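Local coordinates for protein beta-N-acetylglucosaminidase (Thermotoga maritima, PDB 3WO8) that probably hydrolyses terminal non-reducing N-acetyl-D-hexosamine residues from N-acetyl-beta-D-hexosaminides, as a family 3 glycoside hydrolase built on a TIM barrel with a further C-terminal domain, at residues S356-L361 with G408-D413; G375-Q380 with S459-S464. One frame throughout, in Å; residues are numbered along the deposited sequence.

Contact 1 of 2, residues S356-L361 with G408-D413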
# COMPACT_ATOMS: atom_id res chain seq x y z
N SER B 356 -14.32 -17.25 29.19
CA SER B 356 -14.04 -18.20 28.12
C SER B 356 -14.63 -17.75 26.77
O SER B 356 -14.05 -17.96 25.68
CB SER B 356 -14.58 -19.57 28.52
OG SER B 356 -14.06 -20.55 27.65
N GLU B 357 -15.81 -17.15 26.83
CA GLU B 357 -16.45 -16.67 25.63
C GLU B 357 -16.97 -15.27 25.79
O GLU B 357 -17.40 -14.86 26.88
CB GLU B 357 -17.58 -17.62 25.17
CG GLU B 357 -18.93 -17.39 25.84
CD GLU B 357 -19.79 -16.32 25.17
OE1 GLU B 357 -20.03 -16.43 23.94
OE2 GLU B 357 -20.26 -15.41 25.90
N VAL B 358 -16.91 -14.55 24.68
CA VAL B 358 -17.57 -13.28 24.56
C VAL B 358 -18.63 -13.40 23.53
O VAL B 358 -18.45 -14.09 22.56
CB VAL B 358 -16.67 -12.18 24.06
CG1 VAL B 358 -16.06 -11.49 25.23
CG2 VAL B 358 -15.59 -12.73 23.14
N THR B 359 -19.71 -12.69 23.71
CA THR B 359 -20.59 -12.51 22.59
C THR B 359 -20.43 -11.06 22.11
O THR B 359 -20.32 -10.15 22.90
CB THR B 359 -22.04 -13.00 22.86
OG1 THR B 359 -22.95 -11.92 22.97
CG2 THR B 359 -22.11 -13.89 24.08
N LEU B 360 -20.36 -10.89 20.80
CA LEU B 360 -20.06 -9.61 20.19
C LEU B 360 -21.29 -9.07 19.52
O LEU B 360 -21.89 -9.77 18.70
CB LEU B 360 -18.99 -9.78 19.13
CG LEU B 360 -17.75 -10.55 19.56
CD1 LEU B 360 -16.74 -10.60 18.42
CD2 LEU B 360 -17.14 -9.83 20.72
N LEU B 361 -21.68 -7.86 19.86
CA LEU B 361 -22.75 -7.22 19.12
C LEU B 361 -22.08 -6.25 18.21
O LEU B 361 -21.41 -5.35 18.66
CB LEU B 361 -23.69 -6.51 20.06
CG LEU B 361 -24.43 -7.56 20.86
CD1 LEU B 361 -24.82 -7.01 22.21
CD2 LEU B 361 -25.64 -8.03 20.09
N GLY B 408 -24.53 -14.06 27.45
CA GLY B 408 -23.12 -14.45 27.30
C GLY B 408 -22.42 -14.30 28.64
O GLY B 408 -22.97 -13.69 29.55
N ASP B 409 -21.22 -14.85 28.78
CA ASP B 409 -20.43 -14.60 30.00
C ASP B 409 -20.00 -13.13 30.03
O ASP B 409 -19.86 -12.49 31.09
CB ASP B 409 -19.18 -15.48 30.06
CG ASP B 409 -19.50 -16.97 30.04
OD1 ASP B 409 -20.66 -17.33 30.38
OD2 ASP B 409 -18.59 -17.76 29.67
N LEU B 410 -19.77 -12.63 28.82
CA LEU B 410 -19.25 -11.32 28.53
C LEU B 410 -19.86 -10.89 27.20
O LEU B 410 -19.92 -11.66 26.25
CB LEU B 410 -17.73 -11.44 28.41
CG LEU B 410 -16.88 -10.18 28.45
CD1 LEU B 410 -17.60 -9.09 29.22
CD2 LEU B 410 -15.51 -10.48 29.05
N ILE B 411 -20.32 -9.65 27.15
CA ILE B 411 -20.89 -9.08 25.94
C ILE B 411 -20.16 -7.79 25.58
O ILE B 411 -19.91 -6.99 26.46
CB ILE B 411 -22.33 -8.71 26.21
CG1 ILE B 411 -22.95 -9.83 27.05
CG2 ILE B 411 -23.06 -8.39 24.90
CD1 ILE B 411 -24.45 -9.86 27.01
N PHE B 412 -19.83 -7.61 24.31
CA PHE B 412 -19.11 -6.44 23.83
C PHE B 412 -20.04 -5.82 22.87
O PHE B 412 -20.39 -6.45 21.87
CB PHE B 412 -17.83 -6.82 23.12
CG PHE B 412 -16.71 -7.21 24.04
CD1 PHE B 412 -16.83 -7.13 25.43
CD2 PHE B 412 -15.50 -7.57 23.52
CE1 PHE B 412 -15.76 -7.46 26.25
CE2 PHE B 412 -14.41 -7.91 24.32
CZ PHE B 412 -14.53 -7.86 25.69
N ASP B 413 -20.49 -4.60 23.17
CA ASP B 413 -21.50 -3.95 22.34
C ASP B 413 -20.87 -2.81 21.63
O ASP B 413 -20.63 -1.77 22.21
CB ASP B 413 -22.65 -3.41 23.17
CG ASP B 413 -23.67 -2.69 22.33
OD1 ASP B 413 -23.46 -2.65 21.09
OD2 ASP B 413 -24.67 -2.18 22.88

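Contact 2 of 2, residues G375-Q380 with S459-S464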
# COMPACT_ATOMS: atom_id res chain seq x y z
N GLY B 375 -17.71 0.26 7.49
CA GLY B 375 -18.32 -1.05 7.26
C GLY B 375 -17.37 -2.22 7.19
O GLY B 375 -17.57 -3.24 7.85
N GLY B 376 -16.31 -2.09 6.42
CA GLY B 376 -15.33 -3.18 6.34
C GLY B 376 -14.68 -3.41 7.71
O GLY B 376 -14.25 -4.52 8.07
N ASP B 377 -14.63 -2.30 8.45
CA ASP B 377 -14.08 -2.26 9.78
C ASP B 377 -14.92 -3.06 10.76
O ASP B 377 -14.42 -3.86 11.55
CB ASP B 377 -13.97 -0.80 10.23
CG ASP B 377 -12.73 -0.05 9.67
OD1 ASP B 377 -11.89 -0.63 8.92
OD2 ASP B 377 -12.62 1.15 10.02
N TYR B 378 -16.22 -2.88 10.71
CA TYR B 378 -17.07 -3.64 11.59
C TYR B 378 -16.96 -5.11 11.27
O TYR B 378 -16.84 -5.94 12.18
CB TYR B 378 -18.51 -3.20 11.49
CG TYR B 378 -18.77 -1.77 11.77
CD1 TYR B 378 -18.03 -1.08 12.69
CD2 TYR B 378 -19.80 -1.10 11.11
CE1 TYR B 378 -18.27 0.27 12.93
CE2 TYR B 378 -20.09 0.23 11.36
CZ TYR B 378 -19.31 0.92 12.27
OH TYR B 378 -19.58 2.25 12.52
N ASP B 379 -16.99 -5.45 9.98
CA ASP B 379 -16.80 -6.86 9.58
C ASP B 379 -15.55 -7.51 10.18
O ASP B 379 -15.50 -8.73 10.43
CB ASP B 379 -16.66 -6.98 8.07
CG ASP B 379 -17.92 -6.65 7.34
OD1 ASP B 379 -18.98 -6.50 7.98
OD2 ASP B 379 -17.84 -6.53 6.10
N GLN B 380 -14.55 -6.70 10.41
CA GLN B 380 -13.24 -7.18 10.86
C GLN B 380 -13.11 -7.44 12.38
O GLN B 380 -12.16 -8.07 12.85
CB GLN B 380 -12.19 -6.20 10.39
CG GLN B 380 -11.02 -6.85 9.70
CD GLN B 380 -10.09 -5.77 9.23
OE1 GLN B 380 -10.54 -4.84 8.53
NE2 GLN B 380 -8.81 -5.83 9.66
N SER B 459 -12.22 5.82 16.77
CA SER B 459 -11.88 5.10 15.57
C SER B 459 -12.70 3.82 15.52
O SER B 459 -12.97 3.20 16.54
CB SER B 459 -10.39 4.72 15.54
OG SER B 459 -9.80 5.05 14.31
N THR B 460 -13.11 3.47 14.31
CA THR B 460 -13.57 2.15 13.98
C THR B 460 -12.43 1.26 13.51
O THR B 460 -12.64 0.08 13.31
CB THR B 460 -14.56 2.23 12.84
OG1 THR B 460 -13.94 2.86 11.73
CG2 THR B 460 -15.81 3.04 13.27
N LYS B 461 -11.23 1.82 13.38
CA LYS B 461 -10.13 1.07 12.83
C LYS B 461 -9.70 -0.14 13.66
O LYS B 461 -9.75 -0.15 14.89
CB LYS B 461 -8.90 1.96 12.51
CG LYS B 461 -9.13 3.20 11.62
CD LYS B 461 -9.94 3.00 10.35
CE LYS B 461 -9.07 2.90 9.11
NZ LYS B 461 -10.00 2.69 7.98
N PRO B 462 -9.33 -1.21 12.97
CA PRO B 462 -8.93 -2.36 13.69
C PRO B 462 -7.95 -2.06 14.79
O PRO B 462 -8.14 -2.52 15.92
CB PRO B 462 -8.30 -3.22 12.60
CG PRO B 462 -9.28 -3.01 11.49
CD PRO B 462 -9.62 -1.54 11.56
N ILE B 463 -6.91 -1.28 14.49
CA ILE B 463 -5.82 -1.07 15.44
C ILE B 463 -6.33 -0.52 16.78
O ILE B 463 -5.89 -0.91 17.85
CB ILE B 463 -4.70 -0.19 14.86
CG1 ILE B 463 -3.47 -0.16 15.78
CG2 ILE B 463 -5.20 1.21 14.66
CD1 ILE B 463 -3.09 -1.48 16.41
N SER B 464 -7.32 0.34 16.71
CA SER B 464 -7.81 0.95 17.94
C SER B 464 -8.50 -0.07 18.80
O SER B 464 -8.25 -0.15 19.97
CB SER B 464 -8.72 2.12 17.60
OG SER B 464 -8.01 3.01 16.72
O HOH W 1 -9.24 -0.49 7.25
O HOH W 2 -12.03 -2.76 13.43

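Contact 1 of 2, residues S356-L361 with G408-D413
Gly408 lies against Glu357 and Thr359 where two neighbouring parallel strands of the C-terminal domain's mixed sheet, 357-363 and 411-415, come together. Its CA is 3.4 Å from Thr359 CG2, and a side chain at this position would run into both Thr359 and the Glu357 carboxylate. Asp409 gives its backbone N-H to Glu357 OE2 (3.1 Å), on the anti side of the carboxylate and 20° out of its plane. Glu357 CG lies between the backbone N and the carbonyl carbon (chi1 84°), and the chain then bends at chi2, bringing OE2 to that N-H. With an alanine here, the N-H of Asp409 would probably lose this acceptor and the loop at Gly408 and Asp409 be freer to move. Leu410 O then receives Thr359 N at 2.7 Å, beginning the parallel ladder, while its side chain lies beside Val358. Ile411, on the sheet face it shares with Thr359 and Leu361, meets Leu361 CD1 through CG2. Phe412 N donates to Thr359 O and its O accepts from Leu361 N, straddling Leu360 in the parallel pattern. On the other face of the sheet, its ring takes Val358 CG1 over the centre, a CH-pi contact of 4.0 Å to the centroid. Asp413, paired with Leu361, brings OD1 to 4.0 Å from Leu361 CB.

Contact 2 of 2, residues G375-Q380 with S459-S464
Asp377 reaches out of helix 374-385 to the turn that leads into helix 462-471, and its carboxylate carries the polar part of the contact. Thr460 OG1 donates a hydrogen bond of 2.8 Å to Asp377 OD2, using the anti lone pair of that oxygen. The threonine hydroxyl is placed for this by a chi1 of 57°, which sets OG1 between the backbone N and the carbonyl carbon; CG2 then stands anti to the carbonyl carbon, beside the backbone N, and is turned to the Tyr378 ring. The same OD2 forms a long salt bridge with Lys461 NZ, 3.7 Å away. The lysine chain, bent at chi2 and chi3, brings CD close to OD2 as well, but its ammonium group has a stronger partner in Gly78 O of the second subunit.

Two waters supplement these direct links. One donates to Asp377 OD1 and weakly accepts from Lys461 NZ; the other donates to Asp377 O and to Thr460 O, the latter at 2.9 Å, joining the two backbones.

The example is one of a helix flank meeting a helix start: Lys461 occupies the N-cap position and Pro462 opens the helix, in a domain whose helices pack around a mixed beta-sheet. The partial positive charge at the helix start, together with Lys461, would be expected to favour the charged carboxylate.

Van der Waals contacts complete the meeting, two of them between proline carbons and polar groups. Pro462 CD lies 3.6 Å from Asp377 OD1, while its CG meets the Gln380 amide, closest to NE2 at 3.4 Å; the Gln380 and Pro462 side chains cross at about a right angle, and Tyr54 of helix 53-66 touches both. Thr460 CG2 approaches the Tyr378 ring obliquely, 3.7 Å from CE1.

Both contacts belong to the C-terminal domain, with centres 18 Å apart and nearest atoms about 8 Å apart, so they do not touch. Their segments alternate along the chain: 356-361, 375-380, 408-413, then 459-464. Strand 357-363 is followed directly by helix 374-385, whose later residues Pro382 and Val385 lie on Leu360, so the helix used by contact 2 also covers one face of the sheet in contact 1. Contact 1 is internal to that sheet, and no other chain touches it. Contact 2, closer to the centre of the chain, faces helix 53-66 of the chain's own N-terminal part and residues of the second subunit, so it lies where the C-terminal domain meets both.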